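Local coordinates for protein of unknown function with cystatin-like fold (Xanthomonas campestris pv. campestris, PDB 3G8Z) that is of unknown function but adopts the cystatin-like fold of the SnoaL-like polyketide cyclase family, at residues 112-117 and 143-148; 24-29 and 90-95; 121-124 and 130-133; 103-108 and 134-139; 20-25 and 97-102. All blocks are in the same frame, centred on the assembly; numbering follows the deposited sequence.

How the contacts relate
From the N terminus, helix 22-35 opens two loops that start from overlapping segments: contact 2 closes one on strand 85-95, and contact 5 closes a slightly longer one on strand 98-109. Together they fasten the first helix to the edge of the sheet. Contacts 4 and 1 come next and cross, since 103-108 packs against 134-139 and 112-117 against 143-148; Gln116 touches the 134-139 segment directly. Between them they bring the far end of the sheet up to the turn into helix 139-146 and to that helix itself. Contact 3, the short hairpin pairing of 121-124 with 130-133, is nested inside both and adjoins 134-139.

Contact 1 (112-117 and 143-148); sequences VTLKQA and DAFWGR
Leu114 places a methyl group over the ring of Phe145, and the tight part of this contact is built on that overlap. CD2 of Leu114 lies 3.7 Å from the centroid of the Phe145 ring and 6° off its normal, a CH-pi contact aimed almost straight down on the face. The Leu114 CB completes the grip at the Phe145 CD1 atom, 3.8 Å away. With CG set trans to the backbone N (chi1 179°), Phe145 stretches from the last turn of helix 139-146 toward strand 112-125, and the carbonyl O of Val112 meets the ring edge near its plane at CD1. On its far side the ring turns an edge toward Trp146, whose face lies beneath Phe145 CD2.

The other side of the contact is more open to solvent: Val112 is partly exposed and Ala144 lies at the surface. Val112 CG2 still touches Ala144 CB at 3.8 Å, but Val112 CG1 comes no closer to Phe145 CB than 4.2 Å. The side chains meet across the two segments by apolar and CH-pi packing.

The helix thus covers one end of the curved sheet of this cystatin-like fold. Phe145 also reaches Ala109 on strand 98-109 and the loop residues Ser80 and Phe84, while Leu114 touches Phe84, Phe105 and Gln141, the last from the preceding turn of the same helix.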
# COMPACT_ATOMS: atom_id res chain seq x y z
N VAL A 112 0.07 -24.45 9.87
CA VAL A 112 0.92 -23.31 9.53
C VAL A 112 0.93 -22.23 10.61
O VAL A 112 -0.11 -21.73 11.00
CB VAL A 112 0.47 -22.63 8.21
CG1 VAL A 112 1.41 -21.45 7.87
CG2 VAL A 112 0.42 -23.65 7.08
N THR A 113 2.12 -21.89 11.10
CA THR A 113 2.28 -20.74 11.97
C THR A 113 2.55 -19.53 11.11
O THR A 113 3.60 -19.43 10.46
CB THR A 113 3.42 -20.92 12.95
OG1 THR A 113 3.14 -22.06 13.78
CG2 THR A 113 3.56 -19.65 13.84
N LEU A 114 1.57 -18.63 11.07
CA LEU A 114 1.58 -17.47 10.21
C LEU A 114 2.11 -16.33 11.03
O LEU A 114 1.65 -16.11 12.15
CB LEU A 114 0.15 -17.16 9.79
CG LEU A 114 -0.10 -16.01 8.82
CD1 LEU A 114 0.39 -16.40 7.43
CD2 LEU A 114 -1.61 -15.71 8.79
N LYS A 115 3.11 -15.63 10.51
CA LYS A 115 3.61 -14.44 11.16
C LYS A 115 4.36 -13.65 10.12
O LYS A 115 5.41 -14.09 9.66
CB LYS A 115 4.53 -14.76 12.30
CG LYS A 115 4.94 -13.51 13.07
CD LYS A 115 5.85 -13.83 14.22
CE LYS A 115 6.14 -12.61 15.10
N GLN A 116 3.83 -12.52 9.71
CA GLN A 116 4.47 -11.80 8.63
C GLN A 116 3.91 -10.40 8.49
O GLN A 116 2.80 -10.11 8.94
CB GLN A 116 4.29 -12.55 7.31
CG GLN A 116 2.83 -12.65 6.87
CD GLN A 116 2.67 -13.34 5.52
OE1 GLN A 116 2.57 -12.67 4.48
NE2 GLN A 116 2.64 -14.69 5.52
N ALA A 117 4.71 -9.53 7.88
CA ALA A 117 4.28 -8.20 7.52
C ALA A 117 3.19 -8.23 6.45
O ALA A 117 3.11 -9.15 5.64
CB ALA A 117 5.48 -7.37 7.00
N ASP A 143 -0.89 -18.61 1.66
CA ASP A 143 -1.63 -19.55 0.84
C ASP A 143 -1.81 -20.89 1.56
O ASP A 143 -2.88 -21.49 1.52
CB ASP A 143 -0.90 -19.83 -0.46
CG ASP A 143 -1.02 -18.71 -1.48
OD1 ASP A 143 -1.79 -17.76 -1.29
OD2 ASP A 143 -0.31 -18.81 -2.50
N ALA A 144 -0.74 -21.36 2.20
CA ALA A 144 -0.79 -22.64 2.91
C ALA A 144 -1.70 -22.53 4.14
O ALA A 144 -2.45 -23.45 4.47
CB ALA A 144 0.60 -23.09 3.32
N PHE A 145 -1.63 -21.38 4.81
CA PHE A 145 -2.44 -21.12 5.99
C PHE A 145 -3.94 -21.30 5.67
O PHE A 145 -4.69 -21.99 6.39
CB PHE A 145 -2.14 -19.71 6.49
CG PHE A 145 -2.94 -19.28 7.70
CD1 PHE A 145 -2.56 -19.66 8.98
CD2 PHE A 145 -4.03 -18.43 7.57
CE1 PHE A 145 -3.26 -19.24 10.08
CE2 PHE A 145 -4.74 -18.02 8.67
CZ PHE A 145 -4.35 -18.44 9.94
N TRP A 146 -4.39 -20.65 4.61
CA TRP A 146 -5.80 -20.65 4.30
C TRP A 146 -6.21 -21.96 3.68
O TRP A 146 -7.30 -22.46 3.90
CB TRP A 146 -6.16 -19.48 3.38
CG TRP A 146 -6.06 -18.13 4.07
CD1 TRP A 146 -5.30 -17.06 3.68
CD2 TRP A 146 -6.78 -17.69 5.22
NE1 TRP A 146 -5.47 -16.02 4.53
CE2 TRP A 146 -6.39 -16.37 5.48
CE3 TRP A 146 -7.69 -18.29 6.08
CZ2 TRP A 146 -6.88 -15.65 6.55
CZ3 TRP A 146 -8.18 -17.55 7.14
CH2 TRP A 146 -7.78 -16.26 7.36
N GLY A 147 -5.31 -22.50 2.87
CA GLY A 147 -5.53 -23.78 2.26
C GLY A 147 -6.44 -23.75 1.08
O GLY A 147 -6.93 -22.71 0.64
N ARG A 148 -6.63 -24.95 0.55
CA ARG A 148 -7.59 -25.19 -0.49
C ARG A 148 -8.81 -25.83 0.14
O ARG A 148 -9.89 -25.74 -0.44
CB ARG A 148 -7.00 -26.17 -1.50
CG ARG A 148 -5.72 -25.72 -2.12
CD ARG A 148 -5.98 -24.62 -3.12
NE ARG A 148 -5.25 -24.85 -4.36
CZ ARG A 148 -5.53 -25.81 -5.25
NH1 ARG A 148 -6.52 -26.67 -5.04
NH2 ARG A 148 -4.80 -25.93 -6.34
OXT ARG A 148 -8.73 -26.48 1.21

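Contact 2 (24-29 and 90-95); sequences DIAKSY and DDYMAS
Lys27 lays its aliphatic chain over the ring of Tyr92, joining helix 22-35 to strand 85-95 in the helix-on-sheet packing of the cystatin-like fold. The interaction of the lysine is CH-pi: CG of Lys27 sits 3.6 Å from the centroid of the Tyr92 ring, 12° off the normal and so well over the face. CG is trans to the carbonyl carbon (chi1 -74°) and the chain runs extended from there, which carries the methylenes across the ring until CE of Lys27 reaches Tyr92 CD1 at 3.7 Å. The lysine therefore spends its hydrocarbon part on the ring, on a surface exposed to solvent.

Apolar packing comes from Ala26, one residue earlier on the helix. Its CB touches Tyr92 CD2 at 3.9 Å, so the tyrosine is held by two successive residues of the helix, one at its rim and one over its face. Ala26 is buried and also leans on Val99 and Ile101 of strand 98-109 and Leu122 of strand 112-125, while Tyr92 is further wrapped by Ile23, Ile30 and Ile101.

The same strand looks to the second subunit from its other face, where Met93 packs on Ser136 of that subunit and Ser95 OG is hydrogen-bonded to its Leu134 O. Strand 85-95 is thus shared between helix packing and the dimer.

Polar backbone also meets the aromatic edge: the carbonyl O of Ala26 lies near the Tyr92 ring plane, 3.8 Å from CE2.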
# COMPACT_ATOMS: atom_id res chain seq x y z
N ASP A 24 -9.18 8.09 10.40
CA ASP A 24 -10.08 7.75 11.50
C ASP A 24 -10.91 6.52 11.14
O ASP A 24 -11.04 5.59 11.94
CB ASP A 24 -11.03 8.92 11.80
CG ASP A 24 -10.32 10.10 12.42
OD1 ASP A 24 -9.39 9.86 13.21
OD2 ASP A 24 -10.69 11.25 12.10
N ILE A 25 -11.45 6.49 9.93
CA ILE A 25 -12.23 5.35 9.48
C ILE A 25 -11.38 4.08 9.41
O ILE A 25 -11.82 3.01 9.83
CB ILE A 25 -12.94 5.63 8.14
CG1 ILE A 25 -14.00 6.72 8.35
CG2 ILE A 25 -13.60 4.36 7.60
CD1 ILE A 25 -14.19 7.62 7.15
N ALA A 26 -10.14 4.21 8.91
CA ALA A 26 -9.24 3.07 8.81
C ALA A 26 -8.89 2.53 10.20
O ALA A 26 -8.80 1.31 10.40
CB ALA A 26 -7.97 3.46 8.05
N LYS A 27 -8.70 3.44 11.16
CA LYS A 27 -8.38 3.03 12.52
C LYS A 27 -9.55 2.31 13.15
O LYS A 27 -9.36 1.35 13.90
CB LYS A 27 -7.98 4.24 13.38
CG LYS A 27 -6.59 4.75 13.02
CD LYS A 27 -6.17 5.94 13.86
CE LYS A 27 -4.71 6.27 13.65
NZ LYS A 27 -4.41 7.61 14.26
N SER A 28 -10.76 2.76 12.84
CA SER A 28 -11.96 2.12 13.38
C SER A 28 -12.09 0.70 12.84
O SER A 28 -12.45 -0.24 13.56
CB SER A 28 -13.20 2.96 13.03
OG SER A 28 -14.39 2.26 13.36
N TYR A 29 -11.78 0.57 11.55
CA TYR A 29 -11.79 -0.71 10.86
C TYR A 29 -10.81 -1.70 11.48
O TYR A 29 -11.17 -2.85 11.77
CB TYR A 29 -11.48 -0.48 9.36
CG TYR A 29 -11.24 -1.75 8.57
CD1 TYR A 29 -12.30 -2.50 8.10
CD2 TYR A 29 -9.95 -2.19 8.32
CE1 TYR A 29 -12.09 -3.66 7.38
CE2 TYR A 29 -9.72 -3.35 7.61
CZ TYR A 29 -10.81 -4.07 7.14
OH TYR A 29 -10.61 -5.24 6.45
N ASP A 90 1.05 -0.70 12.34
CA ASP A 90 2.15 0.22 12.44
C ASP A 90 1.73 1.62 12.02
O ASP A 90 1.43 2.45 12.89
CB ASP A 90 3.32 -0.27 11.61
CG ASP A 90 3.84 -1.61 12.11
OD1 ASP A 90 4.07 -1.74 13.32
OD2 ASP A 90 3.99 -2.52 11.28
N ASP A 91 1.67 1.90 10.73
CA ASP A 91 1.36 3.24 10.26
C ASP A 91 0.09 3.28 9.43
O ASP A 91 -0.18 2.35 8.67
CB ASP A 91 2.52 3.79 9.42
CG ASP A 91 3.76 4.09 10.24
OD1 ASP A 91 3.64 4.83 11.24
OD2 ASP A 91 4.85 3.60 9.89
N TYR A 92 -0.68 4.36 9.58
CA TYR A 92 -1.81 4.67 8.71
C TYR A 92 -1.42 5.85 7.84
O TYR A 92 -1.08 6.91 8.37
CB TYR A 92 -3.04 5.07 9.52
CG TYR A 92 -3.54 3.97 10.43
CD1 TYR A 92 -2.91 3.70 11.64
CD2 TYR A 92 -4.66 3.23 10.09
CE1 TYR A 92 -3.38 2.68 12.46
CE2 TYR A 92 -5.13 2.25 10.90
CZ TYR A 92 -4.49 1.97 12.08
OH TYR A 92 -5.01 0.98 12.87
N MSE A 93 -1.51 5.69 6.53
CA MSE A 93 -1.07 6.72 5.60
C MSE A 93 -2.13 7.01 4.56
O MSE A 93 -2.72 6.08 4.01
CB MSE A 93 0.19 6.22 4.92
CG MSE A 93 1.26 5.77 5.89
SE MSE A 93 2.80 5.19 4.93
CE MSE A 93 3.77 4.19 6.33
N ALA A 94 -2.38 8.29 4.30
CA ALA A 94 -3.43 8.66 3.36
C ALA A 94 -2.91 9.16 2.04
O ALA A 94 -1.96 9.94 1.99
CB ALA A 94 -4.36 9.73 3.98
N SER A 95 -3.57 8.76 0.97
CA SER A 95 -3.22 9.25 -0.34
C SER A 95 -4.47 9.28 -1.18
O SER A 95 -5.03 8.25 -1.50
CB SER A 95 -2.16 8.36 -0.96
OG SER A 95 -1.58 9.00 -2.08

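Contact 3 (121-124 and 130-133)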
# COMPACT_ATOMS: atom_id res chain seq x y z
N LEU A 121 -4.76 -1.96 2.00
CA LEU A 121 -5.12 -0.74 1.29
C LEU A 121 -6.63 -0.60 1.30
O LEU A 121 -7.34 -1.49 0.83
CB LEU A 121 -4.59 -0.74 -0.16
CG LEU A 121 -3.26 -0.00 -0.44
CD1 LEU A 121 -3.42 1.49 -0.25
CD2 LEU A 121 -2.16 -0.52 0.46
N LEU A 122 -7.13 0.52 1.83
CA LEU A 122 -8.57 0.78 1.90
C LEU A 122 -8.88 2.01 1.09
O LEU A 122 -8.17 3.02 1.21
CB LEU A 122 -9.03 1.04 3.34
CG LEU A 122 -8.61 0.04 4.42
CD1 LEU A 122 -9.15 0.48 5.79
CD2 LEU A 122 -9.07 -1.36 4.09
N ARG A 123 -9.94 1.94 0.30
CA ARG A 123 -10.47 3.11 -0.36
C ARG A 123 -11.74 3.51 0.38
O ARG A 123 -12.59 2.68 0.61
CB ARG A 123 -10.80 2.85 -1.82
CG ARG A 123 -11.18 4.13 -2.54
CD ARG A 123 -11.12 4.02 -4.07
NE ARG A 123 -11.88 2.91 -4.61
CZ ARG A 123 -13.16 2.97 -5.00
NH1 ARG A 123 -13.87 4.08 -4.91
NH2 ARG A 123 -13.74 1.89 -5.49
N ILE A 124 -11.81 4.76 0.81
CA ILE A 124 -12.88 5.20 1.70
C ILE A 124 -13.59 6.36 1.07
O ILE A 124 -12.96 7.28 0.58
CB ILE A 124 -12.30 5.59 3.06
CG1 ILE A 124 -11.76 4.33 3.75
CG2 ILE A 124 -13.35 6.34 3.91
CD1 ILE A 124 -10.67 4.58 4.79
N VAL A 130 -15.06 1.26 0.66
CA VAL A 130 -15.69 0.83 -0.60
C VAL A 130 -14.81 -0.17 -1.34
O VAL A 130 -15.29 -0.94 -2.18
CB VAL A 130 -16.07 2.03 -1.52
CG1 VAL A 130 -17.18 2.86 -0.88
CG2 VAL A 130 -14.89 2.92 -1.86
N GLU A 131 -13.52 -0.20 -1.02
CA GLU A 131 -12.63 -1.12 -1.67
C GLU A 131 -11.51 -1.52 -0.74
O GLU A 131 -11.00 -0.69 0.01
CB GLU A 131 -12.07 -0.51 -2.95
CG GLU A 131 -11.38 -1.51 -3.86
CD GLU A 131 -11.03 -0.97 -5.24
OE1 GLU A 131 -11.24 0.24 -5.52
OE2 GLU A 131 -10.51 -1.77 -6.05
N VAL A 132 -11.11 -2.78 -0.81
CA VAL A 132 -10.07 -3.33 0.04
C VAL A 132 -9.10 -4.10 -0.86
O VAL A 132 -9.55 -4.91 -1.70
CB VAL A 132 -10.67 -4.26 1.10
CG1 VAL A 132 -9.58 -5.00 1.87
CG2 VAL A 132 -11.60 -3.47 2.08
N ARG A 133 -7.81 -3.83 -0.72
CA ARG A 133 -6.79 -4.65 -1.37
C ARG A 133 -5.72 -5.01 -0.38
O ARG A 133 -5.12 -4.15 0.21
CB ARG A 133 -6.14 -3.97 -2.58
CG ARG A 133 -5.20 -4.93 -3.32
CD ARG A 133 -4.52 -4.28 -4.48
NE ARG A 133 -5.46 -3.83 -5.49
CZ ARG A 133 -5.99 -4.61 -6.41
NH1 ARG A 133 -5.70 -5.90 -6.44
NH2 ARG A 133 -6.83 -4.08 -7.30
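Arg123 and Glu131 face each other across antiparallel strands and form a side-on salt bridge. NE of Arg123 donates to Glu131 OE1 at 2.9 Å, and NH2 of Arg123 donates to the same OE1 at 3.0 Å. Both bonds lie in the guanidinium plane, but the carboxylate stands almost perpendicular to it, at 89°; NE uses the anti lone pair of OE1, while NH2 comes from above the carboxylate plane. A bend at chi3 (53°) turns the arginine head back over the hairpin, where Val130 CG2 lies against one face of the guanidinium, 3.4 Å from Arg123 NH1.

The backbone sets this register. Leu121 and Arg133 make a hydrogen-bonded pair, with Arg133 N to Leu121 O at 2.8 Å, and Arg123 N donates to Glu131 O at 2.9 Å. Both Val130 and Glu131 face Arg123 in a classic beta bulge: Val130 N donates to Arg123 O at 2.8 Å, whereas the bond from Glu131 N is weak. On the opposite face Leu122 and Val132 run side by side, CD2 of Leu122 being 3.9 Å from Val132 CG2, and Leu122 meets Ala26 and Tyr29 of helix 22-35.

Farther out, His52 NE2 is hydrogen-bonded to Glu131 OE2 and Glu125 OE2 makes a salt bridge with Arg123 NH1. The two acidic partners, Glu131 and Glu125, probably hold the guanidinium's orientation and offset its charge, and both Glu131 oxygens are engaged, which would favour the ionised carboxylate.

Contact 4 (103-108 and 134-139)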
# COMPACT_ATOMS: atom_id res chain seq x y z
N LEU A 103 1.25 -3.32 8.68
CA LEU A 103 0.85 -4.15 9.79
C LEU A 103 1.56 -5.48 9.81
O LEU A 103 2.37 -5.81 8.92
CB LEU A 103 -0.67 -4.32 9.79
CG LEU A 103 -1.32 -4.75 8.49
CD1 LEU A 103 -1.04 -6.24 8.27
CD2 LEU A 103 -2.84 -4.41 8.48
N GLU A 104 1.31 -6.21 10.88
CA GLU A 104 1.75 -7.57 11.02
C GLU A 104 0.52 -8.44 11.21
O GLU A 104 -0.40 -8.09 11.96
CB GLU A 104 2.65 -7.73 12.24
CG GLU A 104 3.23 -9.13 12.37
CD GLU A 104 3.81 -9.41 13.73
OE1 GLU A 104 3.05 -9.34 14.75
OE2 GLU A 104 5.02 -9.73 13.78
N PHE A 105 0.48 -9.58 10.54
CA PHE A 105 -0.57 -10.50 10.86
C PHE A 105 -0.02 -11.86 11.22
O PHE A 105 1.13 -12.19 10.91
CB PHE A 105 -1.66 -10.52 9.79
CG PHE A 105 -1.19 -10.94 8.46
CD1 PHE A 105 -1.19 -12.27 8.11
CD2 PHE A 105 -0.77 -9.99 7.53
CE1 PHE A 105 -0.76 -12.68 6.84
CE2 PHE A 105 -0.34 -10.38 6.27
CZ PHE A 105 -0.32 -11.73 5.92
N SER A 106 -0.83 -12.61 11.96
CA SER A 106 -0.41 -13.87 12.50
C SER A 106 -1.61 -14.81 12.62
O SER A 106 -2.75 -14.44 12.39
CB SER A 106 0.23 -13.64 13.87
OG SER A 106 -0.70 -13.03 14.72
N GLY A 107 -1.32 -16.06 12.96
CA GLY A 107 -2.34 -17.04 13.04
C GLY A 107 -1.70 -18.40 13.16
O GLY A 107 -0.52 -18.58 12.94
N GLN A 108 -2.52 -19.38 13.49
CA GLN A 108 -2.03 -20.73 13.61
C GLN A 108 -3.17 -21.60 13.18
O GLN A 108 -4.17 -21.69 13.90
CB GLN A 108 -1.63 -20.98 15.06
CG GLN A 108 -1.19 -22.42 15.34
CD GLN A 108 0.06 -22.78 14.58
OE1 GLN A 108 1.09 -22.11 14.70
NE2 GLN A 108 -0.02 -23.87 13.80
N LEU A 134 -5.51 -6.31 -0.21
CA LEU A 134 -4.61 -6.82 0.80
C LEU A 134 -3.29 -7.24 0.15
O LEU A 134 -3.26 -7.73 -0.98
CB LEU A 134 -5.26 -8.01 1.52
CG LEU A 134 -6.62 -7.72 2.19
CD1 LEU A 134 -7.11 -8.85 3.06
CD2 LEU A 134 -6.56 -6.46 2.97
N PHE A 135 -2.21 -7.07 0.91
CA PHE A 135 -0.88 -7.41 0.49
C PHE A 135 -0.21 -8.19 1.62
O PHE A 135 -0.33 -7.82 2.80
CB PHE A 135 -0.06 -6.15 0.22
CG PHE A 135 -0.52 -5.36 -0.93
CD1 PHE A 135 -1.55 -4.44 -0.78
CD2 PHE A 135 0.10 -5.48 -2.16
CE1 PHE A 135 -1.98 -3.68 -1.86
CE2 PHE A 135 -0.31 -4.73 -3.21
CZ PHE A 135 -1.36 -3.83 -3.07
N SER A 136 0.53 -9.23 1.26
CA SER A 136 1.24 -10.04 2.25
C SER A 136 2.70 -10.20 1.89
O SER A 136 3.05 -10.37 0.72
CB SER A 136 0.64 -11.44 2.31
OG SER A 136 -0.69 -11.40 2.75
N ALA A 137 3.55 -10.21 2.90
CA ALA A 137 4.99 -10.29 2.65
C ALA A 137 5.42 -11.69 2.24
O ALA A 137 6.45 -11.84 1.60
CB ALA A 137 5.77 -9.86 3.90
N ASP A 138 4.66 -12.69 2.63
CA ASP A 138 4.99 -14.07 2.32
C ASP A 138 3.72 -14.79 1.87
O ASP A 138 3.01 -15.41 2.67
CB ASP A 138 5.62 -14.76 3.53
CG ASP A 138 6.07 -16.16 3.23
OD1 ASP A 138 5.75 -16.71 2.14
OD2 ASP A 138 6.75 -16.73 4.11
N GLN A 139 3.44 -14.69 0.59
CA GLN A 139 2.17 -15.16 0.08
C GLN A 139 2.16 -16.70 0.05
O GLN A 139 1.09 -17.31 0.14
CB GLN A 139 1.92 -14.58 -1.31
CG GLN A 139 0.52 -14.81 -1.82
CD GLN A 139 -0.50 -14.16 -0.94
OE1 GLN A 139 -0.42 -12.96 -0.67
NE2 GLN A 139 -1.45 -14.95 -0.44
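Phe105 presents the far end of its ring to Ser136, CZ meeting the hydroxyl OG of Ser136 at 3.2 Å. The oxygen approaches the ring obliquely, while the serine CB, 3.7 Å from Phe105 CZ, lies close to the ring plane. CE2 of Phe105 is also 3.7 Å from Ser136 OG, so the hydroxyl sits against two neighbouring ring carbons. The ring gets there because Phe105 holds CG between its backbone N and carbonyl carbon (chi1 61°), directing it from strand 98-109 toward the end of strand 128-136. The carbonyl of Phe135 gives a more distant touch, its O being 4.3 Å from Phe105 CE2.

This is a small, buried contact between the two segments and is carried by that one aromatic ring. The serine oxygen takes its polar bonding elsewhere: Ser136 OG is hydrogen-bonded to Glu142 OE1, which also accepts from Gln139 NE2. That bond probably sets the rotation of the hydroxyl, which also lies against the ring carbons.

Two residues on, Asp138 is the N-cap of helix 139-146, its OD1 taking the backbone N of Gln141, and Gln116 OE1 accepts from Asp138 N, tying the turn to the intervening strand. Around the ring Phe84 meets Phe105 with the two planes at about 45°, and Gln116 of strand 112-125 packs on it. Phe105 therefore spans that middle strand of the sheet, between its own strand 98-109 and the chain turning from strand 128-136 into the C-terminal helix.

Contact 5 (20-25 and 97-102)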
# COMPACT_ATOMS: atom_id res chain seq x y z
N MSE A 20 -14.00 14.23 10.84
CA MSE A 20 -13.67 12.78 10.73
C MSE A 20 -13.12 12.47 9.34
O MSE A 20 -13.75 12.77 8.33
CB MSE A 20 -14.89 11.90 10.99
CG MSE A 20 -14.59 10.40 10.94
SE MSE A 20 -16.24 9.34 11.11
CE MSE A 20 -16.84 9.33 9.26
N ASN A 21 -11.93 11.88 9.32
CA ASN A 21 -11.20 11.69 8.09
C ASN A 21 -10.95 10.21 7.77
O ASN A 21 -11.32 9.32 8.54
CB ASN A 21 -9.89 12.47 8.17
CG ASN A 21 -8.93 11.90 9.18
OD1 ASN A 21 -8.92 10.70 9.46
ND2 ASN A 21 -8.09 12.77 9.74
N THR A 22 -10.33 9.94 6.64
CA THR A 22 -10.18 8.56 6.19
C THR A 22 -9.32 7.73 7.14
O THR A 22 -9.55 6.54 7.30
CB THR A 22 -9.63 8.50 4.75
OG1 THR A 22 -8.40 9.23 4.68
CG2 THR A 22 -10.66 9.09 3.77
N ILE A 23 -8.34 8.35 7.77
CA ILE A 23 -7.49 7.61 8.70
C ILE A 23 -8.29 7.22 9.95
O ILE A 23 -8.12 6.11 10.45
CB ILE A 23 -6.22 8.38 9.08
CG1 ILE A 23 -5.27 8.42 7.86
CG2 ILE A 23 -5.54 7.69 10.26
CD1 ILE A 23 -3.84 8.85 8.18
N ASP A 24 -9.18 8.09 10.40
CA ASP A 24 -10.08 7.75 11.50
C ASP A 24 -10.91 6.52 11.14
O ASP A 24 -11.04 5.59 11.94
CB ASP A 24 -11.03 8.92 11.80
CG ASP A 24 -10.32 10.10 12.42
OD1 ASP A 24 -9.39 9.86 13.21
OD2 ASP A 24 -10.69 11.25 12.10
N ILE A 25 -11.45 6.49 9.93
CA ILE A 25 -12.23 5.35 9.48
C ILE A 25 -11.38 4.08 9.41
O ILE A 25 -11.82 3.01 9.83
CB ILE A 25 -12.94 5.63 8.14
CG1 ILE A 25 -14.00 6.72 8.35
CG2 ILE A 25 -13.60 4.36 7.60
CD1 ILE A 25 -14.19 7.62 7.15
N ASP A 97 -8.17 9.11 -1.78
CA ASP A 97 -9.20 8.43 -0.97
C ASP A 97 -8.73 7.09 -0.41
O ASP A 97 -9.52 6.35 0.18
CB ASP A 97 -10.48 8.22 -1.79
CG ASP A 97 -11.11 9.51 -2.27
OD1 ASP A 97 -10.88 10.56 -1.62
OD2 ASP A 97 -11.84 9.45 -3.29
N TRP A 98 -7.45 6.77 -0.59
CA TRP A 98 -6.87 5.54 -0.07
C TRP A 98 -6.15 5.75 1.23
O TRP A 98 -5.55 6.79 1.47
CB TRP A 98 -5.86 4.96 -1.06
CG TRP A 98 -6.50 4.47 -2.32
CD1 TRP A 98 -6.77 5.18 -3.45
CD2 TRP A 98 -7.00 3.15 -2.54
NE1 TRP A 98 -7.41 4.37 -4.37
CE2 TRP A 98 -7.55 3.12 -3.84
CE3 TRP A 98 -7.03 1.99 -1.77
CZ2 TRP A 98 -8.12 1.97 -4.38
CZ3 TRP A 98 -7.60 0.84 -2.31
CH2 TRP A 98 -8.12 0.85 -3.61
N VAL A 99 -6.16 4.71 2.06
CA VAL A 99 -5.35 4.66 3.24
C VAL A 99 -4.56 3.37 3.17
O VAL A 99 -5.14 2.31 2.96
CB VAL A 99 -6.22 4.69 4.50
CG1 VAL A 99 -5.35 4.41 5.75
CG2 VAL A 99 -6.96 6.04 4.61
N ALA A 100 -3.24 3.45 3.32
CA ALA A 100 -2.42 2.24 3.51
C ALA A 100 -2.12 2.06 4.97
O ALA A 100 -1.75 3.02 5.68
CB ALA A 100 -1.12 2.30 2.73
N ILE A 101 -2.34 0.84 5.43
CA ILE A 101 -2.02 0.47 6.79
C ILE A 101 -0.97 -0.61 6.73
O ILE A 101 -1.23 -1.68 6.21
CB ILE A 101 -3.24 -0.06 7.56
CG1 ILE A 101 -4.44 0.88 7.34
CG2 ILE A 101 -2.87 -0.21 9.06
CD1 ILE A 101 -5.77 0.21 7.16
N THR A 102 0.21 -0.32 7.28
CA THR A 102 1.26 -1.28 7.41
C THR A 102 1.03 -2.02 8.71
O THR A 102 0.65 -1.41 9.71
CB THR A 102 2.68 -0.62 7.41
OG1 THR A 102 2.68 0.48 8.33
CG2 THR A 102 3.01 -0.10 6.02
O HOH W 1 -7.38 8.73 2.30
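Thr22 OG1 donates to a water at 2.6 Å, and that water in turn donates to Trp98 O at 2.8 Å, a two-step bridge from the first turn of helix 22-35 to strand 98-109. Beside it the segments meet through carbon: Val99 CG2 comes 3.5 Å from the Thr22 OG1 and 3.6 Å from the Thr22 CB, the two side chains slipping past each other in opposite directions. The hydroxyl lies between the backbone N and the carbonyl carbon of Thr22 (chi1 55°), which turns it toward the strand. Ile23 adds a looser touch, its CG1 standing 4.4 Å from Val99 CG2.

At the start of helix 22-35, the N-cap Asn21 and Asp24 of the first turn form a capping box. Asp24 N donates to Asn21 OD1 at 2.8 Å, nearly straight along the amide C=O, and Asn21 N returns a bond to the Asp24 carboxylate through OD2 at 3.1 Å.

The start of strand 98-109 thus meets the helix through one water at Trp98 O and through a methyl of the buried Val99. A single water accepts from the hydroxyl and donates to the carbonyl, relaying a bond between two groups that do not bond directly.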